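Local coordinates for uncharacterized protein (Bacteroides ovatus, PDB 4IRT) that is of unknown function but, as a beta-propeller with a BNR repeat-like domain, is a putative neuraminidase that may act on sialic-acid-bearing glycans, at residues L137-R142 / V152-S157. Numbering follows the deposited sequence. Where two conformers were deposited one is given.
Sequences LLFVYR and VMNRYS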
loop_
_atom_site.group_PDB
_atom_site.type_symbol
_atom_site.label_atom_id
_atom_site.label_comp_id
_atom_site.label_asym_id
_atom_site.label_seq_id
_atom_site.Cartn_x
_atom_site.Cartn_y
_atom_site.Cartn_z
ATOM N N LEU A 137 0.336 8.000 -15.126
ATOM C CA LEU A 137 -0.033 7.333 -13.885
ATOM C C LEU A 137 -0.816 6.057 -14.137
ATOM O O LEU A 137 -1.483 5.920 -15.166
ATOM C CB LEU A 137 -0.870 8.228 -12.968
ATOM C CG LEU A 137 -0.231 9.509 -12.457
ATOM C CD1 LEU A 137 -1.168 10.214 -11.489
ATOM C CD2 LEU A 137 1.127 9.208 -11.848
ATOM N N LEU A 138 -0.722 5.136 -13.179
ATOM C CA LEU A 138 -1.586 3.961 -13.103
ATOM C C LEU A 138 -2.554 4.133 -11.947
ATOM O O LEU A 138 -2.177 4.660 -10.904
ATOM C CB LEU A 138 -0.743 2.721 -12.842
ATOM C CG LEU A 138 -1.345 1.407 -13.299
ATOM C CD1 LEU A 138 -1.284 1.268 -14.814
ATOM C CD2 LEU A 138 -0.620 0.249 -12.625
ATOM N N PHE A 139 -3.791 3.681 -12.135
ATOM C CA PHE A 139 -4.766 3.642 -11.060
ATOM C C PHE A 139 -5.343 2.250 -11.017
ATOM O O PHE A 139 -5.704 1.689 -12.034
ATOM C CB PHE A 139 -5.878 4.633 -11.278
ATOM C CG PHE A 139 -6.879 4.738 -10.129
ATOM C CD1 PHE A 139 -6.523 5.317 -8.916
ATOM C CD2 PHE A 139 -8.188 4.341 -10.313
ATOM C CE1 PHE A 139 -7.463 5.487 -7.900
ATOM C CE2 PHE A 139 -9.129 4.498 -9.314
ATOM C CZ PHE A 139 -8.776 5.073 -8.113
ATOM N N VAL A 140 -5.426 1.717 -9.818
ATOM C CA VAL A 140 -5.995 0.408 -9.601
ATOM C C VAL A 140 -7.041 0.507 -8.500
ATOM O O VAL A 140 -6.855 1.247 -7.524
ATOM C CB VAL A 140 -4.958 -0.661 -9.227
ATOM C CG1 VAL A 140 -5.659 -1.986 -8.987
ATOM C CG2 VAL A 140 -3.926 -0.810 -10.319
ATOM N N TYR A 141 -8.135 -0.230 -8.667
ATOM C CA TYR A 141 -9.151 -0.300 -7.625
ATOM C C TYR A 141 -9.902 -1.617 -7.725
ATOM O O TYR A 141 -9.777 -2.324 -8.731
ATOM C CB TYR A 141 -10.107 0.903 -7.718
ATOM C CG TYR A 141 -10.987 0.988 -8.964
ATOM C CD1 TYR A 141 -10.472 1.467 -10.154
ATOM C CD2 TYR A 141 -12.320 0.588 -8.950
ATOM C CE1 TYR A 141 -11.251 1.563 -11.289
ATOM C CE2 TYR A 141 -13.113 0.692 -10.083
ATOM C CZ TYR A 141 -12.570 1.181 -11.260
ATOM O OH TYR A 141 -13.333 1.297 -12.419
ATOM N N ARG A 142 -10.656 -1.911 -6.665
ATOM C CA ARG A 142 -11.552 -3.065 -6.642
ATOM C C ARG A 142 -12.965 -2.590 -6.958
ATOM O O ARG A 142 -13.523 -1.698 -6.301
ATOM C CB ARG A 142 -11.575 -3.803 -5.292
ATOM C CG ARG A 142 -12.443 -5.063 -5.334
ATOM C CD ARG A 142 -12.659 -5.756 -3.993
ATOM N NE ARG A 142 -13.634 -5.092 -3.135
ATOM C CZ ARG A 142 -13.810 -5.388 -1.845
ATOM N NH1 ARG A 142 -13.092 -6.357 -1.290
ATOM N NH2 ARG A 142 -14.702 -4.739 -1.117
ATOM N N VAL A 152 -9.570 -3.555 -11.356
ATOM C CA VAL A 152 -9.654 -2.706 -12.532
ATOM C C VAL A 152 -8.447 -1.772 -12.553
ATOM O O VAL A 152 -8.083 -1.205 -11.528
ATOM C CB VAL A 152 -10.947 -1.884 -12.519
ATOM C CG1 VAL A 152 -11.035 -0.941 -13.699
ATOM C CG2 VAL A 152 -12.145 -2.827 -12.476
HETATM N N MSE A 153 -7.867 -1.626 -13.739
HETATM C CA MSE A 153 -6.626 -0.912 -13.942
HETATM C C MSE A 153 -6.752 0.047 -15.098
HETATM O O MSE A 153 -7.122 -0.315 -16.233
HETATM C CB MSE A 153 -5.501 -1.935 -14.139
HETATM C CG MSE A 153 -4.170 -1.315 -14.542
HETATM SE SE MSE A 153 -2.775 -2.668 -14.845
HETATM C CE MSE A 153 -2.600 -3.405 -13.044
ATOM N N ASN A 154 -6.446 1.298 -14.796
ATOM C CA ASN A 154 -6.474 2.384 -15.752
ATOM C C ASN A 154 -5.121 3.060 -15.855
ATOM O O ASN A 154 -4.290 2.946 -14.957
ATOM C CB ASN A 154 -7.447 3.457 -15.283
ATOM C CG ASN A 154 -8.880 2.983 -15.206
ATOM O OD1 ASN A 154 -9.304 2.075 -15.914
ATOM N ND2 ASN A 154 -9.653 3.635 -14.332
ATOM N N ARG A 155 -4.940 3.812 -16.937
ATOM C CA ARG A 155 -3.743 4.596 -17.163
ATOM C C ARG A 155 -4.092 6.034 -17.499
ATOM O O ARG A 155 -5.015 6.294 -18.273
ATOM C CB ARG A 155 -2.887 4.013 -18.293
ATOM C CG ARG A 155 -1.616 4.818 -18.595
ATOM C CD ARG A 155 -0.745 4.064 -19.586
ATOM N NE ARG A 155 0.390 4.833 -20.114
ATOM C CZ ARG A 155 1.215 4.372 -21.060
ATOM N NH1 ARG A 155 1.043 3.155 -21.591
ATOM N NH2 ARG A 155 2.198 5.131 -21.513
ATOM N N TYR A 156 -3.330 6.964 -16.932
ATOM C CA TYR A 156 -3.488 8.393 -17.206
ATOM C C TYR A 156 -2.397 8.842 -18.144
ATOM O O TYR A 156 -1.217 8.781 -17.804
ATOM C CB TYR A 156 -3.389 9.205 -15.928
ATOM C CG TYR A 156 -3.591 10.693 -16.131
ATOM C CD1 TYR A 156 -4.858 11.206 -16.405
ATOM C CD2 TYR A 156 -2.531 11.582 -16.036
ATOM C CE1 TYR A 156 -5.069 12.571 -16.574
ATOM C CE2 TYR A 156 -2.730 12.960 -16.201
ATOM C CZ TYR A 156 -3.997 13.434 -16.469
ATOM O OH TYR A 156 -4.214 14.773 -16.636
ATOM N N SER A 157 -2.797 9.282 -19.332
ATOM C CA SER A 157 -1.844 9.759 -20.332
ATOM C C SER A 157 -1.605 11.223 -20.058
ATOM O O SER A 157 -2.517 12.027 -20.150
ATOM C CB SER A 157 -2.389 9.585 -21.744
ATOM O OG SER A 157 -1.559 10.275 -22.681
HETATM O O HOH W 1 -12.476 3.255 -14.218
#
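Val152, near the start of the second strand of a beta hairpin that forms the middle of a four-stranded beta-propeller blade, pairs with Tyr141 through two backbone hydrogen bonds. Its CB sits over one face of the Tyr141 ring (CH-pi, 3.9 Å to the centroid), while Val152 CG1 comes within 3.5 Å of Tyr141 CE1. Tyr141 chi1 (66°), with CG between the backbone N and the carbonyl carbon, puts the ring there. Met153, a selenomethionine, turns to the other face with Leu138 and Val140; its bent end brings CE to 4.0 Å from Val140 CG2, and CG packs on Leu138 CD1. Asn154 exchanges two backbone bonds with Phe139; OD1 accepts from Arg165 on flanking strand 162-167, and ND2, beside the edges of the Phe139 and Tyr141 rings, donates to a water (2.9 Å). That water donates to Tyr141 OH (2.8 Å), which also bonds to Asp120 O. A phenylalanine in place of Tyr141 would probably leave the water and Asp120 O without that hydroxyl. Arg155 rests CG against Leu137 O, its NE salt-bridged to Asp136. Tyr156 N gives a nearly straight bond to Leu137 O (2.8 Å, 171°), and Tyr156 CB meets Leu137 CB at 4.0 Å.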